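Long-range contacts in interferon-inducible and double-stranded-dependent eIF-2kinase (Carassius auratus, PDB 4KMF), which binds left-handed Z-DNA through the N-terminal Zalpha domain described here and, as a PKR-like kinase, probably phosphorylates the translation initiation factor eIF2alpha: residues K9-F13 against I25-I29; L40-Q44 against P56-D60. All coordinates share one frame; numbering follows the deposited sequence.

Overall arrangement
From the N terminus, helix 2-17 passes through strand 20-21 into helix 22-29, and contact 1 closes this first turn of the chain by packing K9-F13 on I25-I29. Helix 33-45 follows, then strand 49-51 and the returning strand 58-61; contact 2 closes that second excursion, L40-Q44 against P56-D60. The two are in series, neither nested nor crossed, with centres about 12 Å apart on opposite sides of the chain's centre. They nevertheless share a core: I10 CG2 lies 3.7 Å from L40 CD2, and I25 CD1 3.9 Å from L40 CD1. Contact 1 thus joins two helices, and contact 2 joins the DNA-contacting recognition helix 33-45 to the sheet.

Contact 1 (K9-F13 against I25-I29)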
loop_
_atom_site.group_PDB
_atom_site.type_symbol
_atom_site.label_atom_id
_atom_site.label_comp_id
_atom_site.label_asym_id
_atom_site.label_seq_id
_atom_site.Cartn_x
_atom_site.Cartn_y
_atom_site.Cartn_z
ATOM N N LYS A 9 -21.158 -0.398 -10.841
ATOM C CA LYS A 9 -20.482 -0.861 -12.044
ATOM C C LYS A 9 -19.635 -2.111 -11.800
ATOM O O LYS A 9 -19.619 -3.015 -12.624
ATOM C CB LYS A 9 -19.642 0.258 -12.640
ATOM C CG LYS A 9 -20.493 1.395 -13.174
ATOM C CD LYS A 9 -19.690 2.365 -14.029
ATOM C CE LYS A 9 -20.611 3.461 -14.520
ATOM N NZ LYS A 9 -20.324 4.027 -15.896
ATOM N N ILE A 10 -18.945 -2.164 -10.658
ATOM C CA ILE A 10 -18.155 -3.334 -10.257
ATOM C C ILE A 10 -19.070 -4.544 -10.032
ATOM O O ILE A 10 -18.778 -5.649 -10.486
ATOM C CB ILE A 10 -17.284 -3.002 -9.008
ATOM C CG1 ILE A 10 -16.181 -2.010 -9.404
ATOM C CG2 ILE A 10 -16.660 -4.254 -8.364
ATOM C CD1 ILE A 10 -15.551 -1.198 -8.234
ATOM N N ILE A 11 -20.176 -4.338 -9.328
ATOM C CA ILE A 11 -21.163 -5.417 -9.146
ATOM C C ILE A 11 -21.707 -5.937 -10.488
ATOM O O ILE A 11 -21.806 -7.156 -10.694
ATOM C CB ILE A 11 -22.331 -4.991 -8.198
ATOM C CG1 ILE A 11 -21.788 -4.669 -6.798
ATOM C CG2 ILE A 11 -23.450 -6.042 -8.135
ATOM C CD1 ILE A 11 -21.127 -5.837 -6.069
ATOM N N ASP A 12 -22.033 -5.018 -11.396
ATOM C CA ASP A 12 -22.533 -5.405 -12.723
ATOM C C ASP A 12 -21.484 -6.221 -13.472
ATOM O O ASP A 12 -21.811 -7.225 -14.133
ATOM C CB ASP A 12 -22.911 -4.160 -13.546
ATOM C CG ASP A 12 -24.131 -3.423 -12.997
ATOM O OD1 ASP A 12 -24.907 -3.977 -12.179
ATOM O OD2 ASP A 12 -24.334 -2.259 -13.416
ATOM N N PHE A 13 -20.225 -5.785 -13.375
ATOM C CA PHE A 13 -19.127 -6.517 -13.967
ATOM C C PHE A 13 -19.047 -7.967 -13.452
ATOM O O PHE A 13 -18.872 -8.927 -14.245
ATOM C CB PHE A 13 -17.793 -5.790 -13.767
ATOM C CG PHE A 13 -16.653 -6.512 -14.407
ATOM C CD1 PHE A 13 -15.867 -7.418 -13.672
ATOM C CD2 PHE A 13 -16.407 -6.368 -15.781
ATOM C CE1 PHE A 13 -14.855 -8.156 -14.308
ATOM C CE2 PHE A 13 -15.366 -7.074 -16.394
ATOM C CZ PHE A 13 -14.594 -7.956 -15.661
ATOM N N ILE A 25 -10.943 -6.675 -13.215
ATOM C CA ILE A 25 -12.013 -5.743 -12.966
ATOM C C ILE A 25 -11.488 -4.347 -13.245
ATOM O O ILE A 25 -12.152 -3.543 -13.914
ATOM C CB ILE A 25 -12.465 -5.830 -11.483
ATOM C CG1 ILE A 25 -12.973 -7.241 -11.140
ATOM C CG2 ILE A 25 -13.523 -4.755 -11.189
ATOM C CD1 ILE A 25 -13.193 -7.480 -9.637
ATOM N N ALA A 26 -10.295 -4.033 -12.747
ATOM C CA ALA A 26 -9.705 -2.704 -13.012
ATOM C C ALA A 26 -9.568 -2.366 -14.485
ATOM O O ALA A 26 -9.898 -1.251 -14.891
ATOM C CB ALA A 26 -8.380 -2.564 -12.310
ATOM N N LYS A 27 -9.108 -3.314 -15.290
ATOM C CA LYS A 27 -8.936 -3.070 -16.716
ATOM C C LYS A 27 -10.269 -2.750 -17.406
ATOM O O LYS A 27 -10.320 -1.864 -18.263
ATOM C CB LYS A 27 -8.269 -4.280 -17.381
ATOM N N GLU A 28 -11.340 -3.452 -17.030
ATOM C CA GLU A 28 -12.668 -3.206 -17.636
ATOM C C GLU A 28 -13.409 -1.956 -17.132
ATOM O O GLU A 28 -14.003 -1.210 -17.915
ATOM C CB GLU A 28 -13.538 -4.443 -17.571
ATOM C CG GLU A 28 -15.005 -4.247 -18.134
ATOM C CD GLU A 28 -15.150 -3.757 -19.610
ATOM O OE1 GLU A 28 -14.148 -3.641 -20.389
ATOM O OE2 GLU A 28 -16.325 -3.488 -19.981
ATOM N N ILE A 29 -13.380 -1.706 -15.841
ATOM C CA ILE A 29 -14.010 -0.495 -15.311
ATOM C C ILE A 29 -13.137 0.726 -15.668
ATOM O O ILE A 29 -13.623 1.869 -15.713
ATOM C CB ILE A 29 -14.270 -0.620 -13.752
ATOM C CG1 ILE A 29 -15.028 -1.912 -13.421
ATOM C CG2 ILE A 29 -15.049 0.556 -13.225
ATOM C CD1 ILE A 29 -16.268 -2.224 -14.316
#
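F13 reaches from K9-F13 of helix 2-17 to I25-I29 of helix 22-29, where its ring meets three side chains. I25 meets the CD1-CE1 bond and E28 the CD2-CE2 bond, both from the same side of the ring plane: CG1 of I25 is 3.8 Å from F13 CE1 and nearly as close to CD1, while CG of E28 approaches F13 CE2 at 3.3 Å. The F13 side chain crosses both obliquely. The ring is directed there by its first torsion, which sets CG trans to the backbone N (chi1 -178°) on a CB already facing the other helix. E28 offers its aliphatic part, CB and CG, to the ring; the chain then bends at chi2 and carries the carboxylate away, its plane 33° from that of the ring.

The third partner, I29, works nearer the backbone. Its CD1 sits 3.9 Å from F13 CB and 3.8 Å from K9 O, a carbonyl already engaged by F13 N within the helix. Its CG1 meets I10 CG1 at 4.2 Å, the two side chains crossing at about a right angle, and I10 CG1 is equally distant from I25 CG2. With an alanine in place of F13, I25 CG1 and the methylene groups of E28 would probably lose their shared aromatic partner, leaving a gap between the helices near S20.

Every one of these contacts is van der Waals packing, and they bury 315 Å² in all. The segment axes come no closer than 10.6 Å and run at 115°, a separation spanned by side chains of some length. I10 and I25 also touch helix 33-45, through L40 and V36 respectively. This packs the first helix on the opening helix of the helix-turn-helix, within the three-helix core of the winged-helix Zalpha domain.

Contact 2 (L40-Q44 against P56-D60); sequences LYNLQ and PPVWD. With nucleotides of chain B.
Y41 and W59 both turn CG trans to their carbonyl carbon (chi1 -76° and -68°), and with chi2 near perpendicular in each the two rings meet as a T-shaped pair. This is the aromatic centre of the winged-helix Zalpha fold, where the recognition helix 33-45 packs on strand 58-61. The indole presents the edge of its six-membered ring to the Y41 face, with centroids 4.9 Å apart and planes at 84°. L40 covers one face of the indole: its CD1 stands over the five-membered ring, 3.6 Å from the centroid and almost on the ring normal, a CH-pi contact. Q44 crosses the far part of the indole at about a right angle, its OE1 4.0 Å from W59 CZ3.

The W59 edge probably helps hold the orientation of Y41, whose opposite face meets the DNA. C8 of DG5 in chain B lies over the centre of that ring, 3.3 Å above its plane, a direct base contact. P57, which follows P56 and its preceding cis peptide bond, brings its CG to 3.5 Å from O3' of DG3 in chain B. At the ring edge, Y41 OH donates a hydrogen bond of 2.7 Å to OP1 of DC4 in chain B.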
loop_
_atom_site.group_PDB
_atom_site.type_symbol
_atom_site.label_atom_id
_atom_site.label_comp_id
_atom_site.label_asym_id
_atom_site.label_seq_id
_atom_site.Cartn_x
_atom_site.Cartn_y
_atom_site.Cartn_z
ATOM N N LEU A 40 -13.781 -2.842 -3.768
ATOM C CA LEU A 40 -14.043 -4.268 -3.483
ATOM C C LEU A 40 -14.114 -4.524 -1.963
ATOM O O LEU A 40 -14.993 -5.245 -1.495
ATOM C CB LEU A 40 -12.959 -5.157 -4.103
ATOM C CG LEU A 40 -13.127 -5.308 -5.627
ATOM C CD1 LEU A 40 -11.910 -5.991 -6.262
ATOM C CD2 LEU A 40 -14.441 -6.009 -5.968
ATOM N N TYR A 41 -13.186 -3.937 -1.199
ATOM C CA TYR A 41 -13.201 -4.145 0.249
ATOM C C TYR A 41 -14.375 -3.434 0.927
ATOM O O TYR A 41 -14.926 -3.987 1.883
ATOM C CB TYR A 41 -11.842 -3.814 0.898
ATOM C CG TYR A 41 -10.808 -4.907 0.653
ATOM C CD1 TYR A 41 -9.967 -4.863 -0.483
ATOM C CD2 TYR A 41 -10.677 -5.986 1.529
ATOM C CE1 TYR A 41 -9.029 -5.866 -0.738
ATOM C CE2 TYR A 41 -9.736 -7.009 1.277
ATOM C CZ TYR A 41 -8.926 -6.944 0.128
ATOM O OH TYR A 41 -8.012 -7.963 -0.103
ATOM N N ASN A 42 -14.800 -2.260 0.419
ATOM C CA ASN A 42 -16.060 -1.639 0.917
ATOM C C ASN A 42 -17.243 -2.547 0.609
ATOM O O ASN A 42 -18.093 -2.772 1.473
ATOM C CB ASN A 42 -16.361 -0.304 0.211
ATOM C CG ASN A 42 -15.415 0.808 0.582
ATOM O OD1 ASN A 42 -14.789 0.788 1.628
ATOM N ND2 ASN A 42 -15.369 1.831 -0.262
ATOM N N LEU A 43 -17.283 -3.084 -0.617
ATOM C CA LEU A 43 -18.343 -4.018 -1.028
ATOM C C LEU A 43 -18.328 -5.283 -0.176
ATOM O O LEU A 43 -19.353 -5.900 0.035
ATOM C CB LEU A 43 -18.239 -4.349 -2.520
ATOM C CG LEU A 43 -18.696 -3.269 -3.490
ATOM C CD1 LEU A 43 -18.299 -3.634 -4.895
ATOM C CD2 LEU A 43 -20.228 -3.096 -3.376
ATOM N N GLN A 44 -17.173 -5.684 0.324
ATOM C CA GLN A 44 -17.118 -6.788 1.247
ATOM C C GLN A 44 -17.667 -6.431 2.632
ATOM O O GLN A 44 -18.417 -7.210 3.238
ATOM C CB GLN A 44 -15.684 -7.276 1.343
ATOM C CG GLN A 44 -15.588 -8.538 2.186
ATOM C CD GLN A 44 -14.234 -9.120 2.149
ATOM O OE1 GLN A 44 -14.056 -10.239 1.671
ATOM N NE2 GLN A 44 -13.260 -8.394 2.676
ATOM N N PRO A 56 -3.405 -14.018 -6.198
ATOM C CA PRO A 56 -4.305 -12.896 -5.922
ATOM C C PRO A 56 -5.726 -13.333 -5.520
ATOM O O PRO A 56 -6.188 -14.384 -5.956
ATOM C CB PRO A 56 -4.357 -12.150 -7.270
ATOM C CG PRO A 56 -4.095 -13.198 -8.285
ATOM C CD PRO A 56 -3.130 -14.156 -7.644
ATOM N N PRO A 57 -6.406 -12.538 -4.683
ATOM C CA PRO A 57 -7.788 -12.888 -4.307
ATOM C C PRO A 57 -8.723 -12.863 -5.493
ATOM O O PRO A 57 -8.599 -11.995 -6.376
ATOM C CB PRO A 57 -8.193 -11.793 -3.310
ATOM C CG PRO A 57 -6.899 -11.025 -2.975
ATOM C CD PRO A 57 -5.938 -11.271 -4.084
ATOM N N VAL A 58 -9.642 -13.824 -5.505
ATOM C CA VAL A 58 -10.692 -13.919 -6.521
ATOM C C VAL A 58 -11.983 -13.406 -5.882
ATOM O O VAL A 58 -12.324 -13.778 -4.737
ATOM C CB VAL A 58 -10.825 -15.366 -7.030
ATOM C CG1 VAL A 58 -12.030 -15.516 -7.947
ATOM C CG2 VAL A 58 -9.543 -15.786 -7.724
ATOM N N TRP A 59 -12.674 -12.509 -6.581
ATOM C CA TRP A 59 -13.830 -11.816 -5.998
ATOM C C TRP A 59 -15.076 -12.308 -6.677
ATOM O O TRP A 59 -15.058 -12.567 -7.896
ATOM C CB TRP A 59 -13.710 -10.323 -6.226
ATOM C CG TRP A 59 -12.575 -9.727 -5.446
ATOM C CD1 TRP A 59 -11.272 -9.558 -5.866
ATOM C CD2 TRP A 59 -12.647 -9.219 -4.114
ATOM N NE1 TRP A 59 -10.524 -8.991 -4.851
ATOM C CE2 TRP A 59 -11.344 -8.768 -3.772
ATOM C CE3 TRP A 59 -13.698 -9.107 -3.153
ATOM C CZ2 TRP A 59 -11.056 -8.184 -2.510
ATOM C CZ3 TRP A 59 -13.418 -8.525 -1.913
ATOM C CH2 TRP A 59 -12.099 -8.064 -1.606
ATOM N N ASP A 60 -16.148 -12.457 -5.908
ATOM C CA ASP A 60 -17.435 -12.786 -6.521
ATOM C C ASP A 60 -18.583 -12.236 -5.693
ATOM O O ASP A 60 -18.382 -11.725 -4.592
ATOM C CB ASP A 60 -17.569 -14.302 -6.657
ATOM C CG ASP A 60 -18.542 -14.691 -7.723
ATOM O OD1 ASP A 60 -18.697 -15.900 -7.901
ATOM O OD2 ASP A 60 -19.122 -13.799 -8.406
ATOM P P DG B 3 -1.021 -11.133 -5.179
ATOM O OP1 DG B 3 -0.729 -12.470 -5.723
ATOM O OP2 DG B 3 -1.686 -10.157 -6.085
ATOM O "O5'" DG B 3 -1.876 -11.275 -3.820
ATOM C "C5'" DG B 3 -2.231 -10.104 -3.118
ATOM C "C4'" DG B 3 -2.893 -10.415 -1.786
ATOM O "O4'" DG B 3 -1.923 -10.999 -0.886
ATOM C "C3'" DG B 3 -3.299 -9.122 -1.102
ATOM O "O3'" DG B 3 -4.665 -8.824 -1.450
ATOM C "C2'" DG B 3 -3.151 -9.379 0.393
ATOM C "C1'" DG B 3 -2.166 -10.539 0.461
ATOM N N9 DG B 3 -0.851 -10.233 0.962
ATOM C C8 DG B 3 -0.181 -10.897 1.958
ATOM N N7 DG B 3 1.037 -10.420 2.134
ATOM C C5 DG B 3 1.173 -9.398 1.197
ATOM C C6 DG B 3 2.276 -8.546 0.901
ATOM O O6 DG B 3 3.399 -8.489 1.462
ATOM N N1 DG B 3 1.981 -7.651 -0.128
ATOM C C2 DG B 3 0.799 -7.592 -0.827
ATOM N N2 DG B 3 0.691 -6.645 -1.782
ATOM N N3 DG B 3 -0.234 -8.405 -0.570
ATOM C C4 DG B 3 0.011 -9.280 0.453
ATOM P P DG B 5 -4.126 -1.789 -3.310
ATOM O OP1 DG B 5 -4.315 -2.656 -4.477
ATOM O OP2 DG B 5 -3.434 -0.470 -3.430
ATOM O "O5'" DG B 5 -5.530 -1.530 -2.593
ATOM C "C5'" DG B 5 -5.603 -0.667 -1.455
ATOM C "C4'" DG B 5 -7.005 -0.802 -0.908
ATOM O "O4'" DG B 5 -7.286 -2.152 -0.478
ATOM C "C3'" DG B 5 -7.221 0.095 0.289
ATOM O "O3'" DG B 5 -7.939 1.201 -0.236
ATOM C "C2'" DG B 5 -8.113 -0.705 1.223
ATOM C "C1'" DG B 5 -8.013 -2.136 0.748
ATOM N N9 DG B 5 -7.233 -3.000 1.643
ATOM C C8 DG B 5 -7.644 -4.205 2.178
ATOM N N7 DG B 5 -6.739 -4.781 2.914
ATOM C C5 DG B 5 -5.653 -3.895 2.891
ATOM C C6 DG B 5 -4.375 -4.022 3.502
ATOM O O6 DG B 5 -4.003 -4.973 4.214
ATOM N N1 DG B 5 -3.527 -2.930 3.245
ATOM C C2 DG B 5 -3.898 -1.847 2.463
ATOM N N2 DG B 5 -2.969 -0.892 2.296
ATOM N N3 DG B 5 -5.103 -1.747 1.825
ATOM C C4 DG B 5 -5.944 -2.784 2.121
ATOM P P DC B 4 -5.083 -7.433 -2.124
ATOM O OP1 DC B 4 -6.555 -7.420 -2.301
ATOM O OP2 DC B 4 -4.279 -7.186 -3.315
ATOM O "O5'" DC B 4 -4.635 -6.412 -0.996
ATOM C "C5'" DC B 4 -5.386 -5.200 -0.724
ATOM C "C4'" DC B 4 -4.391 -4.037 -0.641
ATOM O "O4'" DC B 4 -3.509 -4.221 0.497
ATOM C "C3'" DC B 4 -3.453 -3.888 -1.838
ATOM O "O3'" DC B 4 -3.261 -2.503 -2.162
ATOM C "C2'" DC B 4 -2.140 -4.485 -1.361
ATOM C "C1'" DC B 4 -2.172 -3.994 0.067
ATOM N N1 DC B 4 -1.235 -4.724 0.932
ATOM C C2 DC B 4 0.092 -4.290 1.026
ATOM O O2 DC B 4 0.452 -3.305 0.386
ATOM N N3 DC B 4 0.949 -4.969 1.840
ATOM C C4 DC B 4 0.524 -6.056 2.507
ATOM N N4 DC B 4 1.371 -6.671 3.315
ATOM C C5 DC B 4 -0.837 -6.513 2.432
ATOM C C6 DC B 4 -1.671 -5.835 1.631
#